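Lipase, class 3 (Penicillium roqueforti FM164, PDB 6L7N) probably hydrolyses the ester bonds of acylglycerols, as a fungal class 3 lipase of the alpha/beta-hydrolase fold. Local coordinates at residues V71-F82 / V133-V144; R161-A172 / I187-F196. All blocks are in the same frame, centred on the assembly; numbering follows the deposited sequence.

Both contacts belong to the mixed central sheet of the alpha/beta-hydrolase fold, and their centres lie about 14 Å apart. Interaction 1 pairs strands 77-83 and 140-146. Interaction 2 pairs strands 169-173 and 193-198. The four strands are consecutive in the sheet and all parallel. Strands 140-146 and 169-173 are neighbours, so the backbones of Leu141 and Val143 meet that of Lys169 and join the two contacts directly. Along the chain both segments of interaction 1 precede those of interaction 2. The end of strand 140-146 probably forms, with the turn after it, a nucleophile elbow (Gly145, Ser147, Gly149). Val144 of interaction 1 touches this motif, and Ala172 of interaction 2 lies near it.

Interaction 1: residues V71-F82 / V133-V144; sequences VDHANEAVVLSF and VSQNPGYELAVV
Tyr139 lies with its ring against Glu76. The CA of Glu76 sits almost exactly over the ring centre, 3.5 Å from the centroid, a CH-pi contact. The Glu76 side chain crosses that of Tyr139 at about a right angle and leaves over CD1 and CE1, with OE1 close to CE1. Asn136 CB lies near the rim of the opposite face. CG of Tyr139 stands beside its own backbone N (chi1 -79°), which directs the ring toward the 71-77 hairpin. There the hydroxyl meets the edge of the imidazole: His73 ND1 and Tyr139 OH are 2.7 Å apart in a hydrogen bond whose donor may be either. Val71 CG1 packs on Tyr139 CE2 at 3.8 Å and also lies over one face of the His73 ring.

Beyond Tyr139 the two chains become parallel strands, with Ala77 beside Glu140 and Ser81 beside Val144. Val78 bonds to the residues before and after its partner Leu141: its N donates to Glu140 O at 2.9 Å, and its O accepts from Ala142 N. Leu80 and Val143 run alongside each other in one direction, with Leu80 CG 4.2 Å from Val143 CG1. The same CG1 touches the edge of the Phe82 ring at CE2 (3.8 Å). On the other face of the sheet Val79 CG1 meets Val144 CG1.

The face of Val78, Leu80 and Val143 is covered by helices 112-135 and 148-161, through Leu129, Leu160 and Val157. Helix 6-22 packs against Ala77 and Ser81 on the other face. Strand 66-72 flanks the pair beyond 77-83, and strand 169-173 beyond 140-146.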
loop_
_atom_site.group_PDB
_atom_site.type_symbol
_atom_site.label_atom_id
_atom_site.label_comp_id
_atom_site.label_asym_id
_atom_site.label_seq_id
_atom_site.Cartn_x
_atom_site.Cartn_y
_atom_site.Cartn_z
ATOM N N VAL A 71 -11.644 10.084 6.951
ATOM C CA VAL A 71 -12.859 10.122 6.146
ATOM C C VAL A 71 -12.747 11.258 5.144
ATOM O O VAL A 71 -12.397 12.389 5.509
ATOM C CB VAL A 71 -14.133 10.263 7.002
ATOM C CG1 VAL A 71 -15.274 10.724 6.113
ATOM C CG2 VAL A 71 -14.517 8.901 7.642
ATOM N N ASP A 72 -13.061 10.947 3.890
ATOM C CA ASP A 72 -12.978 11.833 2.739
ATOM C C ASP A 72 -14.411 12.013 2.245
ATOM O O ASP A 72 -14.963 11.124 1.586
ATOM C CB ASP A 72 -12.062 11.207 1.691
ATOM C CG ASP A 72 -11.975 12.000 0.417
ATOM O OD1 ASP A 72 -12.818 12.902 0.166
ATOM O OD2 ASP A 72 -11.032 11.704 -0.343
ATOM N N HIS A 73 -15.020 13.145 2.606
ATOM C CA HIS A 73 -16.380 13.451 2.181
ATOM C C HIS A 73 -16.460 13.889 0.729
ATOM O O HIS A 73 -17.537 13.807 0.125
ATOM C CB HIS A 73 -16.968 14.543 3.082
ATOM C CG HIS A 73 -17.121 14.121 4.507
ATOM N ND1 HIS A 73 -18.013 13.149 4.898
ATOM C CD2 HIS A 73 -16.485 14.524 5.632
ATOM C CE1 HIS A 73 -17.930 12.977 6.204
ATOM N NE2 HIS A 73 -17.007 13.796 6.674
ATOM N N ALA A 74 -15.360 14.372 0.159
ATOM C CA ALA A 74 -15.375 14.721 -1.256
ATOM C C ALA A 74 -15.506 13.478 -2.124
ATOM O O ALA A 74 -16.293 13.463 -3.080
ATOM C CB ALA A 74 -14.115 15.509 -1.616
ATOM N N ASN A 75 -14.767 12.418 -1.799
ATOM C CA ASN A 75 -14.770 11.202 -2.603
ATOM C C ASN A 75 -15.559 10.068 -1.956
ATOM O O ASN A 75 -15.522 8.939 -2.457
ATOM C CB ASN A 75 -13.331 10.767 -2.898
ATOM C CG ASN A 75 -12.553 11.826 -3.674
ATOM O OD1 ASN A 75 -12.813 12.056 -4.855
ATOM N ND2 ASN A 75 -11.610 12.484 -3.007
ATOM N N GLU A 76 -16.285 10.347 -0.873
ATOM C CA GLU A 76 -17.144 9.374 -0.199
ATOM C C GLU A 76 -16.370 8.098 0.133
ATOM O O GLU A 76 -16.720 6.991 -0.279
ATOM C CB GLU A 76 -18.394 9.063 -1.038
ATOM C CG GLU A 76 -19.407 10.223 -1.088
ATOM C CD GLU A 76 -20.848 9.769 -1.351
ATOM O OE1 GLU A 76 -21.301 8.775 -0.740
ATOM O OE2 GLU A 76 -21.546 10.418 -2.160
ATOM N N ALA A 77 -15.286 8.268 0.882
ATOM C CA ALA A 77 -14.449 7.121 1.206
ATOM C C ALA A 77 -13.941 7.196 2.635
ATOM O O ALA A 77 -13.578 8.268 3.122
ATOM C CB ALA A 77 -13.255 7.009 0.248
ATOM N N VAL A 78 -13.936 6.041 3.303
ATOM C CA VAL A 78 -13.151 5.820 4.505
ATOM C C VAL A 78 -11.809 5.274 4.055
ATOM O O VAL A 78 -11.763 4.380 3.204
ATOM C CB VAL A 78 -13.863 4.843 5.455
ATOM C CG1 VAL A 78 -12.999 4.526 6.656
ATOM C CG2 VAL A 78 -15.204 5.445 5.903
ATOM N N VAL A 79 -10.725 5.836 4.589
ATOM C CA VAL A 79 -9.372 5.555 4.119
ATOM C C VAL A 79 -8.572 4.978 5.273
ATOM O O VAL A 79 -8.433 5.614 6.323
ATOM C CB VAL A 79 -8.684 6.808 3.556
ATOM C CG1 VAL A 79 -7.251 6.499 3.124
ATOM C CG2 VAL A 79 -9.500 7.398 2.397
ATOM N N LEU A 80 -8.030 3.786 5.066
ATOM C CA LEU A 80 -7.164 3.116 6.021
ATOM C C LEU A 80 -5.773 3.132 5.409
ATOM O O LEU A 80 -5.542 2.459 4.403
ATOM C CB LEU A 80 -7.633 1.684 6.265
ATOM C CG LEU A 80 -6.736 0.777 7.109
ATOM C CD1 LEU A 80 -6.362 1.441 8.437
ATOM C CD2 LEU A 80 -7.460 -0.563 7.322
ATOM N N SER A 81 -4.855 3.882 6.015
ATOM C CA SER A 81 -3.527 4.096 5.456
ATOM C C SER A 81 -2.467 3.528 6.387
ATOM O O SER A 81 -2.503 3.789 7.601
ATOM C CB SER A 81 -3.269 5.582 5.226
ATOM O OG SER A 81 -1.910 5.810 4.914
ATOM N N PHE A 82 -1.521 2.776 5.807
ATOM C CA PHE A 82 -0.432 2.140 6.542
ATOM C C PHE A 82 0.927 2.654 6.086
ATOM O O PHE A 82 1.209 2.696 4.880
ATOM C CB PHE A 82 -0.433 0.615 6.350
ATOM C CG PHE A 82 -1.596 -0.085 6.964
ATOM C CD1 PHE A 82 -1.601 -0.409 8.309
ATOM C CD2 PHE A 82 -2.681 -0.451 6.186
ATOM C CE1 PHE A 82 -2.682 -1.072 8.869
ATOM C CE2 PHE A 82 -3.747 -1.111 6.731
ATOM C CZ PHE A 82 -3.756 -1.423 8.083
ATOM N N VAL A 133 -17.531 3.272 9.415
ATOM C CA VAL A 133 -18.367 2.920 8.272
ATOM C C VAL A 133 -19.832 3.053 8.638
ATOM O O VAL A 133 -20.649 3.499 7.825
ATOM C CB VAL A 133 -18.030 1.505 7.769
ATOM C CG1 VAL A 133 -19.072 1.046 6.757
ATOM C CG2 VAL A 133 -16.670 1.515 7.139
ATOM N N SER A 134 -20.192 2.690 9.871
ATOM C CA SER A 134 -21.563 2.930 10.310
ATOM C C SER A 134 -21.900 4.409 10.251
ATOM O O SER A 134 -23.023 4.778 9.890
ATOM C CB SER A 134 -21.767 2.391 11.725
ATOM O OG SER A 134 -22.905 2.980 12.322
ATOM N N GLN A 135 -20.943 5.274 10.618
ATOM C CA GLN A 135 -21.189 6.714 10.564
ATOM C C GLN A 135 -21.206 7.257 9.141
ATOM O O GLN A 135 -21.679 8.383 8.933
ATOM C CB GLN A 135 -20.142 7.483 11.377
ATOM C CG GLN A 135 -20.063 7.126 12.852
ATOM C CD GLN A 135 -18.672 7.348 13.389
ATOM O OE1 GLN A 135 -17.778 7.687 12.632
ATOM N NE2 GLN A 135 -18.484 7.183 14.691
ATOM N N ASN A 136 -20.694 6.500 8.165
ATOM C CA ASN A 136 -20.661 6.915 6.757
ATOM C C ASN A 136 -21.102 5.753 5.866
ATOM O O ASN A 136 -20.293 5.191 5.119
ATOM C CB ASN A 136 -19.260 7.386 6.366
ATOM C CG ASN A 136 -18.806 8.587 7.169
ATOM O OD1 ASN A 136 -19.106 9.734 6.823
ATOM N ND2 ASN A 136 -18.100 8.329 8.254
ATOM N N PRO A 137 -22.397 5.417 5.879
ATOM C CA PRO A 137 -22.835 4.119 5.329
ATOM C C PRO A 137 -22.662 3.960 3.823
ATOM O O PRO A 137 -22.487 2.826 3.358
ATOM C CB PRO A 137 -24.320 4.067 5.720
ATOM C CG PRO A 137 -24.731 5.502 5.835
ATOM C CD PRO A 137 -23.523 6.192 6.434
ATOM N N GLY A 138 -22.755 5.030 3.045
ATOM C CA GLY A 138 -22.627 4.917 1.607
ATOM C C GLY A 138 -21.204 5.016 1.102
ATOM O O GLY A 138 -20.985 5.088 -0.113
ATOM N N TYR A 139 -20.228 5.017 2.000
ATOM C CA TYR A 139 -18.845 5.275 1.624
ATOM C C TYR A 139 -18.123 3.970 1.310
ATOM O O TYR A 139 -18.402 2.922 1.897
ATOM C CB TYR A 139 -18.100 6.017 2.737
ATOM C CG TYR A 139 -18.395 7.508 2.799
ATOM C CD1 TYR A 139 -19.560 8.033 2.244
ATOM C CD2 TYR A 139 -17.513 8.381 3.412
ATOM C CE1 TYR A 139 -19.830 9.390 2.300
ATOM C CE2 TYR A 139 -17.778 9.755 3.475
ATOM C CZ TYR A 139 -18.940 10.247 2.915
ATOM O OH TYR A 139 -19.204 11.606 2.975
ATOM N N GLU A 140 -17.208 4.045 0.352
ATOM C CA GLU A 140 -16.332 2.923 0.066
ATOM C C GLU A 140 -15.218 2.880 1.102
ATOM O O GLU A 140 -15.008 3.819 1.870
ATOM C CB GLU A 140 -15.761 3.034 -1.351
ATOM C CG GLU A 140 -14.724 4.121 -1.511
ATOM C CD GLU A 140 -14.184 4.246 -2.927
ATOM O OE1 GLU A 140 -14.205 3.251 -3.678
ATOM O OE2 GLU A 140 -13.738 5.351 -3.293
ATOM N N LEU A 141 -14.513 1.759 1.156
ATOM C CA LEU A 141 -13.368 1.630 2.036
ATOM C C LEU A 141 -12.161 1.457 1.137
ATOM O O LEU A 141 -12.175 0.609 0.242
ATOM C CB LEU A 141 -13.498 0.446 3.005
ATOM C CG LEU A 141 -12.205 0.093 3.767
ATOM C CD1 LEU A 141 -11.769 1.192 4.732
ATOM C CD2 LEU A 141 -12.285 -1.241 4.501
ATOM N N ALA A 142 -11.156 2.294 1.345
ATOM C CA ALA A 142 -9.933 2.289 0.557
ATOM C C ALA A 142 -8.781 2.061 1.521
ATOM O O ALA A 142 -8.615 2.807 2.484
ATOM C CB ALA A 142 -9.765 3.608 -0.208
ATOM N N VAL A 143 -8.002 1.018 1.278
ATOM C CA VAL A 143 -6.836 0.703 2.077
ATOM C C VAL A 143 -5.627 0.999 1.210
ATOM O O VAL A 143 -5.569 0.558 0.057
ATOM C CB VAL A 143 -6.846 -0.766 2.523
ATOM C CG1 VAL A 143 -5.723 -1.033 3.500
ATOM C CG2 VAL A 143 -8.218 -1.147 3.105
ATOM N N VAL A 144 -4.694 1.781 1.744
ATOM C CA VAL A 144 -3.614 2.301 0.923
ATOM C C VAL A 144 -2.301 2.266 1.699
ATOM O O VAL A 144 -2.263 2.388 2.928
ATOM C CB VAL A 144 -3.951 3.727 0.431
ATOM C CG1 VAL A 144 -4.262 4.631 1.622
ATOM C CG2 VAL A 144 -2.818 4.314 -0.403
#

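Interaction 2: residues R161-A172 / I187-F196; sequences RGKGYPSAKLYA and ITAQGNNYRF
Tyr171 lays its ring beside that of Tyr194. The planes are nearly parallel, 13° apart, but offset until little of one ring faces the other. Tyr194 CD2 lies over the rim of one Tyr171 face, and Tyr171 CD2 packs on Tyr194 CB at 3.5 Å. Trp15 of helix 6-22 stacks on Tyr171. Beneath the rings the strands run parallel, with Tyr194 N bonded to Leu170 O and Ala172 N to Tyr194 O.

Arg161 ties the approach to strand 169-173 to the end of helix 181-190. Its extended chain carries the guanidinium between the two segments. NH1 and NH2 grip Asn193 OD1 end-on, at 2.8 Å and 3.0 Å. NH1 also donates to Gln190 OE1 at 3.0 Å. On another edge NE and NH2 both hold Ala168 O, at 2.9 Å and 2.8 Å. All three acceptors lie in the guanidinium plane, but the Gln190 amide stands nearly perpendicular to it (88°). NH2 sits above the Asn193 carbonyl plane, and NH1 above that of Gln190. Gly191 O lies over one guanidinium face without a hydrogen bond. A leucine in place of Arg161 would probably leave Asn193 OD1 and Ala168 O without these donors. Asn193 ND2 donates to Ile187 O, which helps hold the amide that Arg161 grips.

The oxygens that Arg161 bonds within the two segments are neutral amide oxygens. The buried cation is thus probably stabilised by dipoles across both segments rather than by a carboxylate among them.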
loop_
_atom_site.group_PDB
_atom_site.type_symbol
_atom_site.label_atom_id
_atom_site.label_comp_id
_atom_site.label_asym_id
_atom_site.label_seq_id
_atom_site.Cartn_x
_atom_site.Cartn_y
_atom_site.Cartn_z
ATOM N N ARG A 161 -11.580 -8.116 3.661
ATOM C CA ARG A 161 -12.611 -8.465 2.696
ATOM C C ARG A 161 -13.376 -9.713 3.125
ATOM O O ARG A 161 -14.520 -9.901 2.696
ATOM C CB ARG A 161 -11.985 -8.635 1.312
ATOM C CG ARG A 161 -11.607 -7.305 0.637
ATOM C CD ARG A 161 -10.789 -7.573 -0.635
ATOM N NE ARG A 161 -10.426 -6.355 -1.357
ATOM C CZ ARG A 161 -9.374 -6.266 -2.168
ATOM N NH1 ARG A 161 -8.577 -7.315 -2.333
ATOM N NH2 ARG A 161 -9.099 -5.124 -2.778
ATOM N N GLY A 162 -12.783 -10.545 3.983
ATOM C CA GLY A 162 -13.456 -11.685 4.561
ATOM C C GLY A 162 -14.134 -11.401 5.882
ATOM O O GLY A 162 -14.746 -12.298 6.466
ATOM N N LYS A 163 -14.050 -10.162 6.365
ATOM C CA LYS A 163 -14.541 -9.773 7.680
ATOM C C LYS A 163 -15.545 -8.626 7.600
ATOM O O LYS A 163 -15.641 -7.808 8.520
ATOM C CB LYS A 163 -13.377 -9.392 8.591
ATOM C CG LYS A 163 -12.513 -10.563 9.025
ATOM C CD LYS A 163 -11.267 -10.084 9.736
ATOM C CE LYS A 163 -10.777 -11.125 10.741
ATOM N NZ LYS A 163 -10.242 -12.346 10.099
ATOM N N GLY A 164 -16.300 -8.548 6.508
ATOM C CA GLY A 164 -17.392 -7.601 6.391
ATOM C C GLY A 164 -17.204 -6.498 5.369
ATOM O O GLY A 164 -18.136 -5.714 5.161
ATOM N N TYR A 165 -16.051 -6.409 4.709
ATOM C CA TYR A 165 -15.779 -5.337 3.748
ATOM C C TYR A 165 -15.364 -5.922 2.404
ATOM O O TYR A 165 -14.284 -5.619 1.893
ATOM C CB TYR A 165 -14.707 -4.389 4.296
ATOM C CG TYR A 165 -15.034 -3.918 5.698
ATOM C CD1 TYR A 165 -14.643 -4.654 6.808
ATOM C CD2 TYR A 165 -15.756 -2.746 5.904
ATOM C CE1 TYR A 165 -14.973 -4.243 8.097
ATOM C CE2 TYR A 165 -16.086 -2.328 7.180
ATOM C CZ TYR A 165 -15.688 -3.078 8.270
ATOM O OH TYR A 165 -16.013 -2.659 9.547
ATOM N N PRO A 166 -16.207 -6.768 1.797
ATOM C CA PRO A 166 -15.773 -7.478 0.586
ATOM C C PRO A 166 -15.425 -6.560 -0.570
ATOM O O PRO A 166 -14.690 -6.979 -1.464
ATOM C CB PRO A 166 -16.977 -8.373 0.252
ATOM C CG PRO A 166 -18.134 -7.686 0.876
ATOM C CD PRO A 166 -17.595 -7.119 2.151
ATOM N N SER A 167 -15.911 -5.320 -0.591
ATOM C CA SER A 167 -15.610 -4.418 -1.696
ATOM C C SER A 167 -14.517 -3.407 -1.356
ATOM O O SER A 167 -14.393 -2.389 -2.043
ATOM C CB SER A 167 -16.883 -3.711 -2.142
ATOM O OG SER A 167 -17.795 -4.665 -2.649
ATOM N N ALA A 168 -13.734 -3.666 -0.308
ATOM C CA ALA A 168 -12.601 -2.818 0.024
ATOM C C ALA A 168 -11.659 -2.699 -1.172
ATOM O O ALA A 168 -11.364 -3.691 -1.845
ATOM C CB ALA A 168 -11.848 -3.401 1.228
ATOM N N LYS A 169 -11.217 -1.473 -1.455
ATOM C CA LYS A 169 -10.221 -1.228 -2.489
ATOM C C LYS A 169 -8.823 -1.251 -1.887
ATOM O O LYS A 169 -8.619 -0.893 -0.726
ATOM C CB LYS A 169 -10.459 0.114 -3.188
ATOM C CG LYS A 169 -11.917 0.542 -3.265
ATOM C CD LYS A 169 -12.742 -0.380 -4.157
ATOM C CE LYS A 169 -14.134 0.226 -4.368
ATOM N NZ LYS A 169 -15.196 -0.794 -4.394
ATOM N N LEU A 170 -7.848 -1.664 -2.696
ATOM C CA LEU A 170 -6.453 -1.699 -2.271
ATOM C C LEU A 170 -5.615 -0.897 -3.256
ATOM O O LEU A 170 -5.680 -1.136 -4.470
ATOM C CB LEU A 170 -5.939 -3.134 -2.177
ATOM C CG LEU A 170 -4.420 -3.270 -2.109
ATOM C CD1 LEU A 170 -3.863 -2.771 -0.770
ATOM C CD2 LEU A 170 -4.038 -4.731 -2.380
ATOM N N TYR A 171 -4.871 0.082 -2.739
ATOM C CA TYR A 171 -3.884 0.844 -3.510
ATOM C C TYR A 171 -2.537 0.616 -2.841
ATOM O O TYR A 171 -2.258 1.172 -1.769
ATOM C CB TYR A 171 -4.238 2.327 -3.576
ATOM C CG TYR A 171 -5.429 2.581 -4.459
ATOM C CD1 TYR A 171 -6.718 2.524 -3.949
ATOM C CD2 TYR A 171 -5.263 2.877 -5.804
ATOM C CE1 TYR A 171 -7.805 2.747 -4.756
ATOM C CE2 TYR A 171 -6.350 3.114 -6.615
ATOM C CZ TYR A 171 -7.616 3.039 -6.085
ATOM O OH TYR A 171 -8.713 3.265 -6.892
ATOM N N ALA A 172 -1.716 -0.230 -3.472
ATOM C CA ALA A 172 -0.477 -0.716 -2.879
ATOM C C ALA A 172 0.670 -0.213 -3.746
ATOM O O ALA A 172 0.970 -0.801 -4.789
ATOM C CB ALA A 172 -0.492 -2.241 -2.767
ATOM N N ILE A 187 -6.247 -13.165 -3.481
ATOM C CA ILE A 187 -6.362 -11.705 -3.468
ATOM C C ILE A 187 -6.692 -11.182 -4.862
ATOM O O ILE A 187 -7.562 -10.321 -5.033
ATOM C CB ILE A 187 -5.073 -11.060 -2.937
ATOM C CG1 ILE A 187 -4.696 -11.599 -1.547
ATOM C CG2 ILE A 187 -5.230 -9.522 -2.939
ATOM C CD1 ILE A 187 -3.355 -11.099 -1.044
ATOM N N THR A 188 -5.997 -11.683 -5.884
ATOM C CA THR A 188 -6.285 -11.235 -7.244
ATOM C C THR A 188 -7.755 -11.442 -7.587
ATOM O O THR A 188 -8.377 -10.573 -8.212
ATOM C CB THR A 188 -5.407 -11.976 -8.254
ATOM O OG1 THR A 188 -4.030 -11.649 -8.026
ATOM C CG2 THR A 188 -5.775 -11.556 -9.658
ATOM N N ALA A 189 -8.329 -12.580 -7.167
ATOM C CA ALA A 189 -9.728 -12.866 -7.474
ATOM C C ALA A 189 -10.690 -12.016 -6.668
ATOM O O ALA A 189 -11.852 -11.898 -7.066
ATOM C CB ALA A 189 -10.063 -14.335 -7.230
ATOM N N GLN A 190 -10.252 -11.446 -5.535
ATOM C CA GLN A 190 -11.138 -10.521 -4.829
ATOM C C GLN A 190 -11.420 -9.248 -5.617
ATOM O O GLN A 190 -12.410 -8.560 -5.328
ATOM C CB GLN A 190 -10.534 -10.129 -3.483
ATOM C CG GLN A 190 -10.509 -11.269 -2.496
ATOM C CD GLN A 190 -9.795 -10.885 -1.237
ATOM O OE1 GLN A 190 -8.806 -10.166 -1.282
ATOM N NE2 GLN A 190 -10.305 -11.341 -0.097
ATOM N N GLY A 191 -10.549 -8.889 -6.552
ATOM C CA GLY A 191 -10.725 -7.679 -7.334
ATOM C C GLY A 191 -10.428 -6.415 -6.544
ATOM O O GLY A 191 -10.026 -6.439 -5.375
ATOM N N ASN A 192 -10.612 -5.281 -7.229
ATOM C CA ASN A 192 -10.387 -3.950 -6.648
ATOM C C ASN A 192 -8.954 -3.779 -6.134
ATOM O O ASN A 192 -8.724 -3.141 -5.103
ATOM C CB ASN A 192 -11.393 -3.663 -5.531
ATOM C CG ASN A 192 -12.819 -3.506 -6.052
ATOM O OD1 ASN A 192 -13.067 -2.786 -7.018
ATOM N ND2 ASN A 192 -13.753 -4.188 -5.416
ATOM N N ASN A 193 -7.979 -4.333 -6.857
ATOM C CA ASN A 193 -6.575 -4.279 -6.450
ATOM C C ASN A 193 -5.778 -3.400 -7.404
ATOM O O ASN A 193 -5.726 -3.671 -8.606
ATOM C CB ASN A 193 -5.953 -5.674 -6.418
ATOM C CG ASN A 193 -6.628 -6.582 -5.432
ATOM O OD1 ASN A 193 -6.747 -6.254 -4.240
ATOM N ND2 ASN A 193 -7.089 -7.733 -5.915
ATOM N N TYR A 194 -5.117 -2.390 -6.860
ATOM C CA TYR A 194 -4.305 -1.463 -7.644
ATOM C C TYR A 194 -2.896 -1.473 -7.071
ATOM O O TYR A 194 -2.625 -0.827 -6.057
ATOM C CB TYR A 194 -4.926 -0.079 -7.632
ATOM C CG TYR A 194 -6.303 -0.139 -8.216
ATOM C CD1 TYR A 194 -6.476 -0.123 -9.589
ATOM C CD2 TYR A 194 -7.422 -0.260 -7.407
ATOM C CE1 TYR A 194 -7.716 -0.199 -10.144
ATOM C CE2 TYR A 194 -8.685 -0.344 -7.963
ATOM C CZ TYR A 194 -8.811 -0.312 -9.336
ATOM O OH TYR A 194 -10.043 -0.367 -9.918
ATOM N N ARG A 195 -2.013 -2.249 -7.699
ATOM C CA ARG A 195 -0.651 -2.429 -7.218
ATOM C C ARG A 195 0.307 -1.800 -8.209
ATOM O O ARG A 195 0.189 -2.032 -9.415
ATOM C CB ARG A 195 -0.325 -3.912 -7.036
ATOM C CG ARG A 195 1.074 -4.143 -6.486
ATOM C CD ARG A 195 1.403 -5.605 -6.300
ATOM N NE ARG A 195 1.415 -6.370 -7.546
ATOM C CZ ARG A 195 2.429 -6.411 -8.408
ATOM N NH1 ARG A 195 2.315 -7.158 -9.506
ATOM N NH2 ARG A 195 3.535 -5.698 -8.190
ATOM N N PHE A 196 1.269 -1.039 -7.700
ATOM C CA PHE A 196 2.137 -0.233 -8.539
ATOM C C PHE A 196 3.587 -0.623 -8.352
ATOM O O PHE A 196 4.019 -0.968 -7.246
ATOM C CB PHE A 196 1.955 1.253 -8.231
ATOM C CG PHE A 196 0.565 1.746 -8.494
ATOM C CD1 PHE A 196 -0.436 1.570 -7.551
ATOM C CD2 PHE A 196 0.253 2.367 -9.692
ATOM C CE1 PHE A 196 -1.735 2.025 -7.797
ATOM C CE2 PHE A 196 -1.029 2.808 -9.940
ATOM C CZ PHE A 196 -2.024 2.637 -8.978
HETATM O O HOH W 1 -13.231 -6.326 -3.862
#